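Penicillin binding protein 2X (Streptococcus thermophilus, PDB 5U47) probably acts as a penicillin-binding transpeptidase that cross-links adjacent glycan strands of peptidoglycan during synthesis of the septal cell wall. Local coordinates at residues A304-G309 against K463-E468. The protein carries 1 engineered substitution. Numbering follows the deposited sequence.
Sequences AAINNG and KQAASE
Ile306 carries the apolar part of the contact, its CG2 methyl set against the backbone of the other helix, 3.7 Å from CA of Ala465 and 3.9 Å from its CB. With CG2 anti to the backbone N and CG1 anti to the carbonyl carbon (chi1 -67°), both branches reach across: CD1 comes within 4.0 Å of Glu468 CB, while Thr469 and Tyr472 of the same helix extend the surface that Ile306 meets. Ala465 CB also lies 3.9 Å from Asn307 CB, and the CA atoms of Asn307 and Ala465 are 5.3 Å apart.

Polar groups frame this small apolar patch. Glu468 OE2 rests 3.4 Å from Ile306 CG2, a van der Waals contact, while OE1 accepts a hydrogen bond from Gln464 NE2 (3.0 Å), one turn back. OE1 lies close to the plane of the Gln464 amide, while NE2 comes to OE1 from above the carboxylate, 39° out of its plane. No hydrogen bond joins the two segments directly; instead Asn307 OD1 accepts one from Ser462 N, just before helix 463-478, and its ND2 bonds Tyr374 OH.

The segment axes approach to 8.6 Å at 139°, a close helix pair in the transpeptidase domain: the last turn of helix 297-308, which probably carries the SxxK lysine near its start, packs through Ile306 and Asn307 on the start of helix 463-478, then ends in a Schellman motif at Gly309.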
ATOM      1  N   ALA A 304     -23.482  -5.655 -11.718  1.00 30.58           N
ATOM      2  CA  ALA A 304     -24.350  -6.651 -11.087  1.00 32.31           C
ATOM      3  C   ALA A 304     -25.693  -6.742 -11.817  1.00 33.41           C
ATOM      4  O   ALA A 304     -26.210  -7.835 -12.063  1.00 33.33           O
ATOM      5  CB  ALA A 304     -24.566  -6.316  -9.620  1.00 31.99           C
ATOM      6  N   ALA A 305     -26.254  -5.585 -12.156  1.00 33.68           N
ATOM      7  CA  ALA A 305     -27.516  -5.545 -12.887  1.00 34.79           C
ATOM      8  C   ALA A 305     -27.370  -6.249 -14.229  1.00 35.45           C
ATOM      9  O   ALA A 305     -28.264  -7.004 -14.638  1.00 35.87           O
ATOM     10  CB  ALA A 305     -27.977  -4.109 -13.091  1.00 35.10           C
ATOM     11  N   ILE A 306     -26.254  -6.012 -14.916  1.00 34.57           N
ATOM     12  CA  ILE A 306     -26.023  -6.650 -16.216  1.00 35.82           C
ATOM     13  C   ILE A 306     -25.834  -8.151 -16.029  1.00 36.99           C
ATOM     14  O   ILE A 306     -26.428  -8.953 -16.763  1.00 39.31           O
ATOM     15  CB  ILE A 306     -24.832  -6.022 -16.964  1.00 35.13           C
ATOM     16  CG1 ILE A 306     -25.182  -4.572 -17.346  1.00 34.91           C
ATOM     17  CG2 ILE A 306     -24.492  -6.841 -18.210  1.00 36.26           C
ATOM     18  CD1 ILE A 306     -24.018  -3.763 -17.883  1.00 34.20           C
ATOM     19  N   ASN A 307     -25.029  -8.520 -15.033  1.00 35.74           N
ATOM     20  CA  ASN A 307     -24.760  -9.928 -14.726  1.00 36.37           C
ATOM     21  C   ASN A 307     -26.030 -10.689 -14.257  1.00 38.02           C
ATOM     22  O   ASN A 307     -26.164 -11.874 -14.514  1.00 38.15           O
ATOM     23  CB  ASN A 307     -23.683 -10.063 -13.653  1.00 34.17           C
ATOM     24  CG  ASN A 307     -23.028 -11.423 -13.678  1.00 36.05           C
ATOM     25  OD1 ASN A 307     -22.366 -11.774 -14.654  1.00 36.82           O
ATOM     26  ND2 ASN A 307     -23.193 -12.191 -12.611  1.00 36.95           N
ATOM     27  N   ASN A 308     -26.928  -9.994 -13.561  1.00 38.31           N
ATOM     28  CA  ASN A 308     -28.173 -10.581 -13.047  1.00 41.00           C
ATOM     29  C   ASN A 308     -29.204 -10.784 -14.155  1.00 44.11           C
ATOM     30  O   ASN A 308     -30.171 -11.507 -13.963  1.00 45.23           O
ATOM     31  CB  ASN A 308     -28.782  -9.654 -11.979  1.00 40.45           C
ATOM     32  CG  ASN A 308     -29.893 -10.309 -11.182  1.00 42.83           C
ATOM     33  OD1 ASN A 308     -29.729 -11.409 -10.661  1.00 42.64           O
ATOM     34  ND2 ASN A 308     -31.029  -9.606 -11.047  1.00 43.92           N
ATOM     35  N   GLY A 309     -28.992 -10.139 -15.303  1.00 45.53           N
ATOM     36  CA  GLY A 309     -29.937 -10.183 -16.407  1.00 48.73           C
ATOM     37  C   GLY A 309     -31.074  -9.179 -16.218  1.00 50.11           C
ATOM     38  O   GLY A 309     -32.061  -9.213 -16.956  1.00 51.57           O
ATOM     39  N   LYS A 463     -17.413 -11.974 -17.843  1.00 31.97           N
ATOM     40  CA  LYS A 463     -16.583 -11.210 -18.770  1.00 33.91           C
ATOM     41  C   LYS A 463     -17.466 -10.237 -19.573  1.00 34.50           C
ATOM     42  O   LYS A 463     -17.103  -9.064 -19.781  1.00 31.93           O
ATOM     43  CB  LYS A 463     -15.891 -12.189 -19.714  1.00 36.38           C
ATOM     44  CG  LYS A 463     -15.158 -11.579 -20.892  1.00 39.83           C
ATOM     45  CD  LYS A 463     -14.514 -12.698 -21.703  1.00 44.01           C
ATOM     46  CE  LYS A 463     -13.954 -12.210 -23.020  1.00 45.92           C
ATOM     47  NZ  LYS A 463     -12.909 -11.189 -22.826  1.00 46.78           N
ATOM     48  N   GLN A 464     -18.617 -10.740 -20.022  1.00 34.61           N
ATOM     49  CA  GLN A 464     -19.540  -9.926 -20.807  1.00 36.68           C
ATOM     50  C   GLN A 464     -20.094  -8.759 -19.973  1.00 34.09           C
ATOM     51  O   GLN A 464     -20.167  -7.630 -20.458  1.00 34.80           O
ATOM     52  CB  GLN A 464     -20.672 -10.789 -21.387  1.00 39.80           C
ATOM     53  CG  GLN A 464     -21.630 -10.025 -22.287  1.00 42.74           C
ATOM     54  CD  GLN A 464     -22.733 -10.894 -22.863  1.00 47.48           C
ATOM     55  OE1 GLN A 464     -22.711 -12.116 -22.734  1.00 51.85           O
ATOM     56  NE2 GLN A 464     -23.711 -10.259 -23.501  1.00 48.38           N
ATOM     57  N   ALA A 465     -20.470  -9.022 -18.723  1.00 32.32           N
ATOM     58  CA  ALA A 465     -20.980  -7.951 -17.845  1.00 32.19           C
ATOM     59  C   ALA A 465     -19.928  -6.858 -17.606  1.00 30.37           C
ATOM     60  O   ALA A 465     -20.236  -5.658 -17.646  1.00 29.79           O
ATOM     61  CB  ALA A 465     -21.457  -8.519 -16.520  1.00 32.34           C
ATOM     62  N   ALA A 466     -18.684  -7.277 -17.374  1.00 28.85           N
ATOM     63  CA  ALA A 466     -17.591  -6.335 -17.173  1.00 28.29           C
ATOM     64  C   ALA A 466     -17.371  -5.482 -18.428  1.00 28.88           C
ATOM     65  O   ALA A 466     -17.223  -4.282 -18.345  1.00 28.27           O
ATOM     66  CB  ALA A 466     -16.317  -7.077 -16.817  1.00 27.42           C
ATOM     67  N   SER A 467     -17.347  -6.136 -19.583  1.00 29.38           N
ATOM     68  CA  SER A 467     -17.129  -5.465 -20.849  1.00 31.55           C
ATOM     69  C   SER A 467     -18.232  -4.450 -21.170  1.00 32.04           C
ATOM     70  O   SER A 467     -17.959  -3.331 -21.629  1.00 30.93           O
ATOM     71  CB  SER A 467     -17.060  -6.516 -21.955  1.00 34.74           C
ATOM     72  OG  SER A 467     -17.088  -5.910 -23.232  1.00 39.59           O
ATOM     73  N   GLU A 468     -19.482  -4.854 -20.951  1.00 32.52           N
ATOM     74  CA  GLU A 468     -20.619  -3.958 -21.178  1.00 33.61           C
ATOM     75  C   GLU A 468     -20.597  -2.783 -20.209  1.00 31.76           C
ATOM     76  O   GLU A 468     -20.887  -1.649 -20.601  1.00 32.40           O
ATOM     77  CB  GLU A 468     -21.950  -4.724 -21.150  1.00 35.94           C
ATOM     78  CG  GLU A 468     -22.067  -5.656 -22.344  1.00 38.15           C
ATOM     79  CD  GLU A 468     -23.361  -6.449 -22.381  1.00 42.34           C
ATOM     80  OE1 GLU A 468     -23.517  -7.297 -23.302  1.00 44.17           O
ATOM     81  OE2 GLU A 468     -24.219  -6.233 -21.498  1.00 44.79           O
TER